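Local coordinates for protein ORF007 (Staphylococcus phage 2638A, PDB 7AQH) that forms the C-terminal SH3b cell wall-binding domain of a phage endolysin that degrades staphylococcal peptidoglycan and helps lyse the host cell, at residues 16-26 with 86-94; 27-35 with 55-65. All blocks are in the same frame, centred on the assembly; numbering follows the deposited sequence.

Interaction 1 (16-26 with 86-94); sequences ASFTVTAPEGI and KVGKLWGEI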
loop_
_atom_site.group_PDB
_atom_site.type_symbol
_atom_site.label_atom_id
_atom_site.label_comp_id
_atom_site.label_asym_id
_atom_site.label_seq_id
_atom_site.Cartn_x
_atom_site.Cartn_y
_atom_site.Cartn_z
ATOM N N ALA A 16 0.138 1.804 -12.084
ATOM C CA ALA A 16 1.236 0.880 -12.335
ATOM C C ALA A 16 0.915 -0.463 -11.689
ATOM O O ALA A 16 -0.049 -0.595 -10.928
ATOM C CB ALA A 16 2.565 1.442 -11.818
ATOM N N SER A 17 1.739 -1.461 -12.008
ATOM C CA SER A 17 1.597 -2.815 -11.493
ATOM C C SER A 17 2.681 -3.098 -10.460
ATOM O O SER A 17 3.812 -2.619 -10.580
ATOM C CB SER A 17 1.681 -3.854 -12.609
ATOM O OG SER A 17 2.972 -3.859 -13.189
ATOM N N PHE A 18 2.329 -3.883 -9.445
ATOM C CA PHE A 18 3.244 -4.250 -8.372
ATOM C C PHE A 18 3.293 -5.765 -8.227
ATOM O O PHE A 18 2.248 -6.420 -8.135
ATOM C CB PHE A 18 2.825 -3.609 -7.043
ATOM C CG PHE A 18 3.796 -3.848 -5.916
ATOM C CD1 PHE A 18 3.699 -4.978 -5.122
ATOM C CD2 PHE A 18 4.802 -2.934 -5.646
ATOM C CE1 PHE A 18 4.590 -5.196 -4.080
ATOM C CE2 PHE A 18 5.696 -3.144 -4.607
ATOM C CZ PHE A 18 5.591 -4.276 -3.823
ATOM N N THR A 19 4.504 -6.316 -8.199
ATOM C CA THR A 19 4.731 -7.741 -7.985
ATOM C C THR A 19 5.389 -7.944 -6.627
ATOM O O THR A 19 6.479 -7.418 -6.375
ATOM C CB THR A 19 5.603 -8.345 -9.088
ATOM O OG1 THR A 19 5.396 -7.633 -10.316
ATOM C CG2 THR A 19 5.293 -9.831 -9.274
ATOM N N VAL A 20 4.727 -8.709 -5.758
ATOM C CA VAL A 20 5.225 -8.905 -4.402
ATOM C C VAL A 20 6.467 -9.784 -4.439
ATOM O O VAL A 20 6.459 -10.877 -5.021
ATOM C CB VAL A 20 4.133 -9.518 -3.512
ATOM C CG1 VAL A 20 4.705 -9.901 -2.156
ATOM C CG2 VAL A 20 2.971 -8.550 -3.355
ATOM N N THR A 21 7.543 -9.309 -3.814
ATOM C CA THR A 21 8.772 -10.076 -3.681
ATOM C C THR A 21 9.097 -10.405 -2.231
ATOM O O THR A 21 10.096 -11.087 -1.975
ATOM C CB THR A 21 9.952 -9.325 -4.316
ATOM O OG1 THR A 21 11.080 -10.203 -4.412
ATOM C CG2 THR A 21 10.331 -8.118 -3.476
ATOM N N ALA A 22 8.286 -9.944 -1.285
ATOM C CA ALA A 22 8.519 -10.248 0.118
ATOM C C ALA A 22 8.360 -11.747 0.355
ATOM O O ALA A 22 7.362 -12.336 -0.081
ATOM C CB ALA A 22 7.552 -9.465 1.005
ATOM N N PRO A 23 9.315 -12.395 1.025
ATOM C CA PRO A 23 9.251 -13.863 1.156
ATOM C C PRO A 23 7.925 -14.378 1.699
ATOM O O PRO A 23 7.309 -15.263 1.090
ATOM C CB PRO A 23 10.422 -14.166 2.101
ATOM C CG PRO A 23 11.381 -13.032 1.881
ATOM C CD PRO A 23 10.527 -11.826 1.638
ATOM N N GLU A 24 7.463 -13.838 2.827
ATOM C CA GLU A 24 6.256 -14.297 3.501
ATOM C C GLU A 24 5.003 -13.574 3.014
ATOM O O GLU A 24 3.950 -13.667 3.658
ATOM C CB GLU A 24 6.425 -14.120 5.015
ATOM C CG GLU A 24 5.203 -14.431 5.868
ATOM C CD GLU A 24 4.865 -15.906 5.917
ATOM O OE1 GLU A 24 5.797 -16.737 5.984
ATOM O OE2 GLU A 24 3.661 -16.233 5.887
ATOM N N GLY A 25 5.080 -12.879 1.883
ATOM C CA GLY A 25 3.929 -12.167 1.373
ATOM C C GLY A 25 3.706 -10.867 2.122
ATOM O O GLY A 25 4.453 -10.486 3.026
ATOM N N ILE A 26 2.640 -10.171 1.736
ATOM C CA ILE A 26 2.286 -8.891 2.334
ATOM C C ILE A 26 0.836 -8.947 2.794
ATOM O O ILE A 26 -0.037 -9.446 2.076
ATOM C CB ILE A 26 2.500 -7.721 1.352
ATOM C CG1 ILE A 26 3.895 -7.806 0.732
ATOM C CG2 ILE A 26 2.317 -6.393 2.066
ATOM C CD1 ILE A 26 4.162 -6.753 -0.315
ATOM N N LYS A 86 12.335 9.715 4.643
ATOM C CA LYS A 86 13.172 8.611 4.187
ATOM C C LYS A 86 12.325 7.358 3.985
ATOM O O LYS A 86 11.544 6.979 4.861
ATOM C CB LYS A 86 14.285 8.344 5.203
ATOM C CG LYS A 86 15.178 7.166 4.853
ATOM C CD LYS A 86 15.979 7.437 3.589
ATOM C CE LYS A 86 16.970 6.320 3.301
ATOM N NZ LYS A 86 16.306 4.993 3.165
ATOM N N VAL A 87 12.480 6.712 2.830
ATOM C CA VAL A 87 11.744 5.493 2.516
ATOM C C VAL A 87 12.705 4.312 2.494
ATOM O O VAL A 87 13.880 4.443 2.133
ATOM C CB VAL A 87 10.988 5.612 1.176
ATOM C CG1 VAL A 87 9.830 6.586 1.311
ATOM C CG2 VAL A 87 11.932 6.053 0.066
ATOM N N GLY A 88 12.189 3.144 2.882
ATOM C CA GLY A 88 12.980 1.935 2.963
ATOM C C GLY A 88 12.989 1.135 1.673
ATOM O O GLY A 88 12.522 1.575 0.621
ATOM N N LYS A 89 13.544 -0.071 1.772
ATOM C CA LYS A 89 13.599 -0.982 0.639
ATOM C C LYS A 89 12.196 -1.313 0.145
ATOM O O LYS A 89 11.260 -1.461 0.934
ATOM C CB LYS A 89 14.304 -2.276 1.047
ATOM C CG LYS A 89 14.603 -3.226 -0.107
ATOM C CD LYS A 89 15.336 -4.475 0.363
ATOM C CE LYS A 89 16.660 -4.134 1.030
ATOM N NZ LYS A 89 17.381 -5.376 1.431
ATOM N N LEU A 90 12.052 -1.422 -1.171
ATOM C CA LEU A 90 10.773 -1.780 -1.766
ATOM C C LEU A 90 10.547 -3.278 -1.616
ATOM O O LEU A 90 11.455 -4.084 -1.844
ATOM C CB LEU A 90 10.729 -1.391 -3.245
ATOM C CG LEU A 90 9.340 -1.282 -3.867
ATOM C CD1 LEU A 90 8.506 -0.223 -3.156
ATOM C CD2 LEU A 90 9.452 -0.981 -5.351
ATOM N N TRP A 91 9.328 -3.653 -1.226
ATOM C CA TRP A 91 8.972 -5.053 -1.023
ATOM C C TRP A 91 8.545 -5.750 -2.308
ATOM O O TRP A 91 7.948 -6.830 -2.248
ATOM C CB TRP A 91 7.869 -5.173 0.034
ATOM C CG TRP A 91 8.207 -4.518 1.346
ATOM C CD1 TRP A 91 9.421 -4.021 1.726
ATOM C CD2 TRP A 91 7.320 -4.293 2.449
ATOM N NE1 TRP A 91 9.343 -3.501 2.994
ATOM C CE2 TRP A 91 8.065 -3.655 3.460
ATOM C CE3 TRP A 91 5.968 -4.568 2.680
ATOM C CZ2 TRP A 91 7.504 -3.288 4.683
ATOM C CZ3 TRP A 91 5.414 -4.203 3.895
ATOM C CH2 TRP A 91 6.182 -3.569 4.880
ATOM N N GLY A 92 8.841 -5.162 -3.457
ATOM C CA GLY A 92 8.452 -5.760 -4.716
ATOM C C GLY A 92 9.019 -4.965 -5.866
ATOM O O GLY A 92 9.930 -4.154 -5.687
ATOM N N GLU A 93 8.470 -5.200 -7.054
ATOM C CA GLU A 93 8.910 -4.515 -8.259
ATOM C C GLU A 93 7.745 -3.749 -8.872
ATOM O O GLU A 93 6.585 -4.154 -8.757
ATOM C CB GLU A 93 9.486 -5.500 -9.285
ATOM C CG GLU A 93 10.851 -6.055 -8.913
ATOM C CD GLU A 93 11.316 -7.133 -9.870
ATOM O OE1 GLU A 93 10.497 -7.592 -10.695
ATOM O OE2 GLU A 93 12.494 -7.536 -9.784
ATOM N N ILE A 94 8.065 -2.638 -9.528
ATOM C CA ILE A 94 7.042 -1.805 -10.151
ATOM C C ILE A 94 7.287 -1.696 -11.650
ATOM O O ILE A 94 6.855 -2.553 -12.421
ATOM C CB ILE A 94 6.988 -0.410 -9.501
ATOM C CG1 ILE A 94 6.682 -0.532 -8.007
ATOM C CG2 ILE A 94 5.947 0.465 -10.195
ATOM C CD1 ILE A 94 6.647 0.790 -7.278
#

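Interaction 2 (27-35 with 55-65); sequences ITRYKGPWT and QKFDGHVWVSW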
loop_
_atom_site.group_PDB
_atom_site.type_symbol
_atom_site.label_atom_id
_atom_site.label_comp_id
_atom_site.label_asym_id
_atom_site.label_seq_id
_atom_site.Cartn_x
_atom_site.Cartn_y
_atom_site.Cartn_z
ATOM N N ILE A 27 0.585 -8.437 3.998
ATOM C CA ILE A 27 -0.761 -8.404 4.557
ATOM C C ILE A 27 -1.484 -7.172 4.035
ATOM O O ILE A 27 -0.942 -6.060 4.059
ATOM C CB ILE A 27 -0.714 -8.411 6.094
ATOM C CG1 ILE A 27 -0.070 -9.703 6.602
ATOM C CG2 ILE A 27 -2.110 -8.243 6.670
ATOM C CD1 ILE A 27 0.092 -9.754 8.107
ATOM N N THR A 28 -2.711 -7.366 3.557
ATOM C CA THR A 28 -3.531 -6.291 3.020
ATOM C C THR A 28 -4.631 -5.922 4.008
ATOM O O THR A 28 -5.048 -6.739 4.835
ATOM C CB THR A 28 -4.153 -6.690 1.679
ATOM O OG1 THR A 28 -5.003 -7.829 1.865
ATOM C CG2 THR A 28 -3.065 -7.036 0.671
ATOM N N ARG A 29 -5.097 -4.679 3.913
ATOM C CA ARG A 29 -6.065 -4.126 4.848
ATOM C C ARG A 29 -7.255 -3.555 4.089
ATOM O O ARG A 29 -7.169 -3.240 2.900
ATOM C CB ARG A 29 -5.437 -3.031 5.724
ATOM C CG ARG A 29 -4.230 -3.481 6.530
ATOM C CD ARG A 29 -4.623 -4.428 7.653
ATOM N NE ARG A 29 -3.458 -4.950 8.362
ATOM C CZ ARG A 29 -3.524 -5.732 9.434
ATOM N NH1 ARG A 29 -4.702 -6.086 9.929
ATOM N NH2 ARG A 29 -2.411 -6.160 10.013
ATOM N N TYR A 30 -8.377 -3.424 4.795
ATOM C CA TYR A 30 -9.553 -2.758 4.257
ATOM C C TYR A 30 -9.598 -1.302 4.728
ATOM O O TYR A 30 -8.783 -0.855 5.541
ATOM C CB TYR A 30 -10.829 -3.510 4.661
ATOM C CG TYR A 30 -11.076 -4.801 3.898
ATOM C CD1 TYR A 30 -11.203 -4.802 2.514
ATOM C CD2 TYR A 30 -11.185 -6.018 4.564
ATOM C CE1 TYR A 30 -11.426 -5.978 1.813
ATOM C CE2 TYR A 30 -11.408 -7.199 3.868
ATOM C CZ TYR A 30 -11.527 -7.172 2.495
ATOM O OH TYR A 30 -11.748 -8.346 1.809
ATOM N N LYS A 31 -10.573 -0.557 4.199
ATOM C CA LYS A 31 -10.879 0.803 4.639
ATOM C C LYS A 31 -9.783 1.797 4.278
ATOM O O LYS A 31 -10.044 2.765 3.558
ATOM C CB LYS A 31 -11.157 0.850 6.142
ATOM C CG LYS A 31 -12.408 0.085 6.581
ATOM C CD LYS A 31 -12.576 0.150 8.089
ATOM C CE LYS A 31 -13.088 1.529 8.508
ATOM N NZ LYS A 31 -13.458 1.548 9.946
ATOM N N GLY A 32 -8.562 1.586 4.769
ATOM C CA GLY A 32 -7.489 2.523 4.520
ATOM C C GLY A 32 -6.087 1.992 4.757
ATOM O O GLY A 32 -5.884 0.856 5.196
ATOM N N PRO A 33 -5.080 2.832 4.469
ATOM C CA PRO A 33 -3.657 2.454 4.622
ATOM C C PRO A 33 -3.184 2.558 6.067
ATOM O O PRO A 33 -2.321 3.364 6.428
ATOM C CB PRO A 33 -2.957 3.461 3.707
ATOM C CG PRO A 33 -3.801 4.693 3.827
ATOM C CD PRO A 33 -5.228 4.199 3.940
ATOM N N TRP A 34 -3.755 1.715 6.924
ATOM C CA TRP A 34 -3.448 1.736 8.346
ATOM C C TRP A 34 -3.397 0.313 8.876
ATOM O O TRP A 34 -4.295 -0.488 8.600
ATOM C CB TRP A 34 -4.482 2.553 9.127
ATOM C CG TRP A 34 -4.242 2.539 10.601
ATOM C CD1 TRP A 34 -3.073 2.820 11.244
ATOM C CD2 TRP A 34 -5.195 2.218 11.619
ATOM N NE1 TRP A 34 -3.240 2.697 12.602
ATOM C CE2 TRP A 34 -4.534 2.329 12.858
ATOM C CE3 TRP A 34 -6.543 1.851 11.604
ATOM C CZ2 TRP A 34 -5.176 2.085 14.070
ATOM C CZ3 TRP A 34 -7.179 1.610 12.807
ATOM C CH2 TRP A 34 -6.494 1.728 14.023
ATOM N N THR A 35 -2.341 0.004 9.631
ATOM C CA THR A 35 -2.175 -1.341 10.169
ATOM C C THR A 35 -3.315 -1.737 11.098
ATOM O O THR A 35 -3.571 -2.934 11.272
ATOM C CB THR A 35 -0.840 -1.441 10.915
ATOM O OG1 THR A 35 -0.013 -2.433 10.293
ATOM C CG2 THR A 35 -1.068 -1.814 12.373
ATOM N N GLN A 55 -0.246 5.789 -1.201
ATOM C CA GLN A 55 -0.439 6.522 0.040
ATOM C C GLN A 55 0.791 6.393 0.925
ATOM O O GLN A 55 1.551 5.423 0.833
ATOM C CB GLN A 55 -1.678 6.029 0.803
ATOM C CG GLN A 55 -2.975 6.104 0.011
ATOM C CD GLN A 55 -3.158 4.925 -0.924
ATOM O OE1 GLN A 55 -2.509 3.891 -0.771
ATOM N NE2 GLN A 55 -4.047 5.077 -1.898
ATOM N N LYS A 56 0.976 7.390 1.787
ATOM C CA LYS A 56 2.032 7.394 2.794
ATOM C C LYS A 56 1.376 7.664 4.140
ATOM O O LYS A 56 0.868 8.764 4.376
ATOM C CB LYS A 56 3.102 8.443 2.484
ATOM C CG LYS A 56 3.947 8.131 1.260
ATOM C CD LYS A 56 5.033 9.178 1.061
ATOM C CE LYS A 56 4.441 10.572 0.922
ATOM N NZ LYS A 56 5.489 11.600 0.670
ATOM N N PHE A 57 1.384 6.663 5.017
ATOM C CA PHE A 57 0.681 6.760 6.287
ATOM C C PHE A 57 1.099 5.598 7.174
ATOM O O PHE A 57 1.507 4.543 6.681
ATOM C CB PHE A 57 -0.839 6.752 6.085
ATOM C CG PHE A 57 -1.616 7.140 7.309
ATOM C CD1 PHE A 57 -2.285 6.181 8.052
ATOM C CD2 PHE A 57 -1.670 8.459 7.723
ATOM C CE1 PHE A 57 -2.999 6.532 9.181
ATOM C CE2 PHE A 57 -2.383 8.817 8.852
ATOM C CZ PHE A 57 -3.048 7.853 9.581
ATOM N N ASP A 58 0.987 5.807 8.483
ATOM C CA ASP A 58 1.289 4.780 9.475
ATOM C C ASP A 58 2.677 4.184 9.242
ATOM O O ASP A 58 2.875 2.966 9.265
ATOM C CB ASP A 58 0.211 3.693 9.475
ATOM C CG ASP A 58 0.364 2.718 10.627
ATOM O OD1 ASP A 58 0.385 3.171 11.792
ATOM O OD2 ASP A 58 0.456 1.500 10.370
ATOM N N GLY A 59 3.647 5.064 9.007
ATOM C CA GLY A 59 5.023 4.633 8.862
ATOM C C GLY A 59 5.312 3.766 7.658
ATOM O O GLY A 59 6.346 3.094 7.630
ATOM N N HIS A 60 4.431 3.757 6.660
ATOM C CA HIS A 60 4.625 2.928 5.479
ATOM C C HIS A 60 4.131 3.666 4.243
ATOM O O HIS A 60 3.340 4.609 4.327
ATOM C CB HIS A 60 3.888 1.586 5.599
ATOM C CG HIS A 60 4.471 0.661 6.620
ATOM N ND1 HIS A 60 4.184 0.761 7.964
ATOM C CD2 HIS A 60 5.318 -0.388 6.492
ATOM C CE1 HIS A 60 4.833 -0.183 8.621
ATOM N NE2 HIS A 60 5.528 -0.893 7.752
ATOM N N VAL A 61 4.613 3.218 3.086
ATOM C CA VAL A 61 4.086 3.628 1.791
ATOM C C VAL A 61 3.128 2.548 1.314
ATOM O O VAL A 61 3.463 1.357 1.337
ATOM C CB VAL A 61 5.216 3.858 0.773
ATOM C CG1 VAL A 61 4.639 4.256 -0.578
ATOM C CG2 VAL A 61 6.178 4.919 1.281
ATOM N N TRP A 62 1.939 2.955 0.882
ATOM C CA TRP A 62 0.888 2.019 0.519
ATOM C C TRP A 62 0.489 2.201 -0.940
ATOM O O TRP A 62 0.658 3.273 -1.528
ATOM C CB TRP A 62 -0.350 2.196 1.410
ATOM C CG TRP A 62 -0.073 2.081 2.880
ATOM C CD1 TRP A 62 0.636 2.955 3.652
ATOM C CD2 TRP A 62 -0.501 1.031 3.757
ATOM N NE1 TRP A 62 0.675 2.517 4.953
ATOM C CE2 TRP A 62 -0.014 1.337 5.044
ATOM C CE3 TRP A 62 -1.248 -0.137 3.579
ATOM C CZ2 TRP A 62 -0.251 0.517 6.145
ATOM C CZ3 TRP A 62 -1.481 -0.950 4.674
ATOM C CH2 TRP A 62 -0.983 -0.619 5.941
ATOM N N VAL A 63 -0.042 1.128 -1.518
ATOM C CA VAL A 63 -0.687 1.163 -2.823
ATOM C C VAL A 63 -2.088 0.594 -2.662
ATOM O O VAL A 63 -2.299 -0.347 -1.889
ATOM C CB VAL A 63 0.105 0.374 -3.887
ATOM C CG1 VAL A 63 1.531 0.897 -3.984
ATOM C CG2 VAL A 63 0.093 -1.113 -3.565
ATOM N N SER A 64 -3.045 1.166 -3.387
ATOM C CA SER A 64 -4.442 0.785 -3.253
ATOM C C SER A 64 -5.019 0.428 -4.613
ATOM O O SER A 64 -4.549 0.899 -5.652
ATOM C CB SER A 64 -5.274 1.908 -2.617
ATOM O OG SER A 64 -5.319 3.047 -3.459
ATOM N N TRP A 65 -6.047 -0.416 -4.590
ATOM C CA TRP A 65 -6.766 -0.795 -5.797
ATOM C C TRP A 65 -8.149 -1.271 -5.388
ATOM O O TRP A 65 -8.421 -1.517 -4.210
ATOM C CB TRP A 65 -6.027 -1.891 -6.571
ATOM C CG TRP A 65 -6.041 -3.217 -5.871
ATOM C CD1 TRP A 65 -6.967 -4.210 -6.017
ATOM C CD2 TRP A 65 -5.091 -3.694 -4.911
ATOM N NE1 TRP A 65 -6.652 -5.275 -5.209
ATOM C CE2 TRP A 65 -5.504 -4.984 -4.521
ATOM C CE3 TRP A 65 -3.931 -3.157 -4.345
ATOM C CZ2 TRP A 65 -4.798 -5.744 -3.591
ATOM C CZ3 TRP A 65 -3.232 -3.914 -3.423
ATOM C CH2 TRP A 65 -3.668 -5.192 -3.055
#

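Interaction 1 (16-26 with 86-94)
The ring of Phe18 lies against the backbone of 91-94, with the amide nitrogen of Glu93 above one face, displaced toward the rim. Around the ring edge, near its plane, come Leu90 CG and, from within its own strand, a methyl of Val20. The ring tip is pressed closest, Phe18 CZ standing 3.3 Å from Gly92 CA, and glycine, with no side chain, lets the aromatic ring approach the chain so nearly. A first torsion with CG anti to the backbone N (chi1 -175°) carries the Phe18 ring across to this backbone, where CZ reaches Gly92 and CD2 meets Ile94 CG1 at 3.9 Å. The indole of Trp91 is touched at its edge by Ile26, whose CD1 and CG2 each lie 4.1 Å from Trp91 CE3; the same CD1 also packs on Trp91 CB.

The short strand 92-93 pairs antiparallel with strand 10-20, so that the C-terminal end of the chain is joined to the curled antiparallel sheet of this SH3b cell wall-binding domain; strand 48-51 also pairs with 10-20, and the backbones of Phe18 and Ile49 are hydrogen-bonded. Thr19 and Glu93 form a hydrogen-bonded pair: Thr19 N to Glu93 O is 3.1 Å, and Glu93 N returns a bond to Thr19 O. The ladder continues past the non-hydrogen-bonded pair Val20-Gly92, where Thr21 N donates to Trp91 O over 3.0 Å. At the far end of the ladder, Ile94 CG2 rests 3.9 Å from Ala16 CB, while Ile94 CA makes a CA-H...O contact with Ser17 O.

Interaction 2 (27-35 with 55-65)
Pro33 lies over the indole of Trp62, and the length of that tryptophan traces the contact. Trp62 CB starts 3.7 Å from Pro33 CB. At the five-membered ring the same proline carbon sits 3.5 Å from the centroid and 18° off the normal, a CH-pi contact in which Pro33 CB comes down over the face. Farther out, CE2 and CZ2 run beneath the carbonyl of Pro33, and CH2, at the tip, lies 3.8 Å from Trp34 N. The edge is used as well: CZ3 meets Arg29 CG, and NE1 donates in the ring plane to Phe57 O at 2.8 Å. That carbonyl also accepts from His60 N, on the opposite side of its plane, so it has two donors, and the indole bond limits rotation of the ring beneath Pro33.

Pro33 is the centre of an inverse gamma turn. Its CG packs on Gln55 CB, and its O meets the edge of the Phe57 ring, 3.3 Å from CD1. Two residues on, Thr35 N donates to Asp58 OD2 over 3.3 Å, from above the carboxylate plane, while Asp58 CG approaches the edge of the Trp34 indole.

Within the SH3b domain, the loop after strand 26-30 thus folds across the hairpin of strands 53-57 and 60-66, which is closed by a type I' turn at 57-60; Pro76 of strand 72-77 also touches Trp62, and Trp34 packs edge-to-face with His37.

How the interactions relate
Interactions 1 and 2 have centres 13 Å apart and both draw on the same curled antiparallel sheet, in which strand 10-20 neighbours strand 53-57. Segment 16-26 runs directly into 27-35, and residues 27-65, which hold all of interaction 2, fall between the two segments of interaction 1. The two also touch directly: Trp91 CH2 packs on His60 CD2 at 3.7 Å, and Val87 CG1 meets Val61 CG2 at 4.0 Å, both from the C-terminal segment to the 53-66 hairpin. The side chain of Trp91 is about 6 Å from a bound EPE (HEPES), probably a buffer molecule from crystallisation, whose sulfonate pairs with Lys89 NZ in a salt bridge.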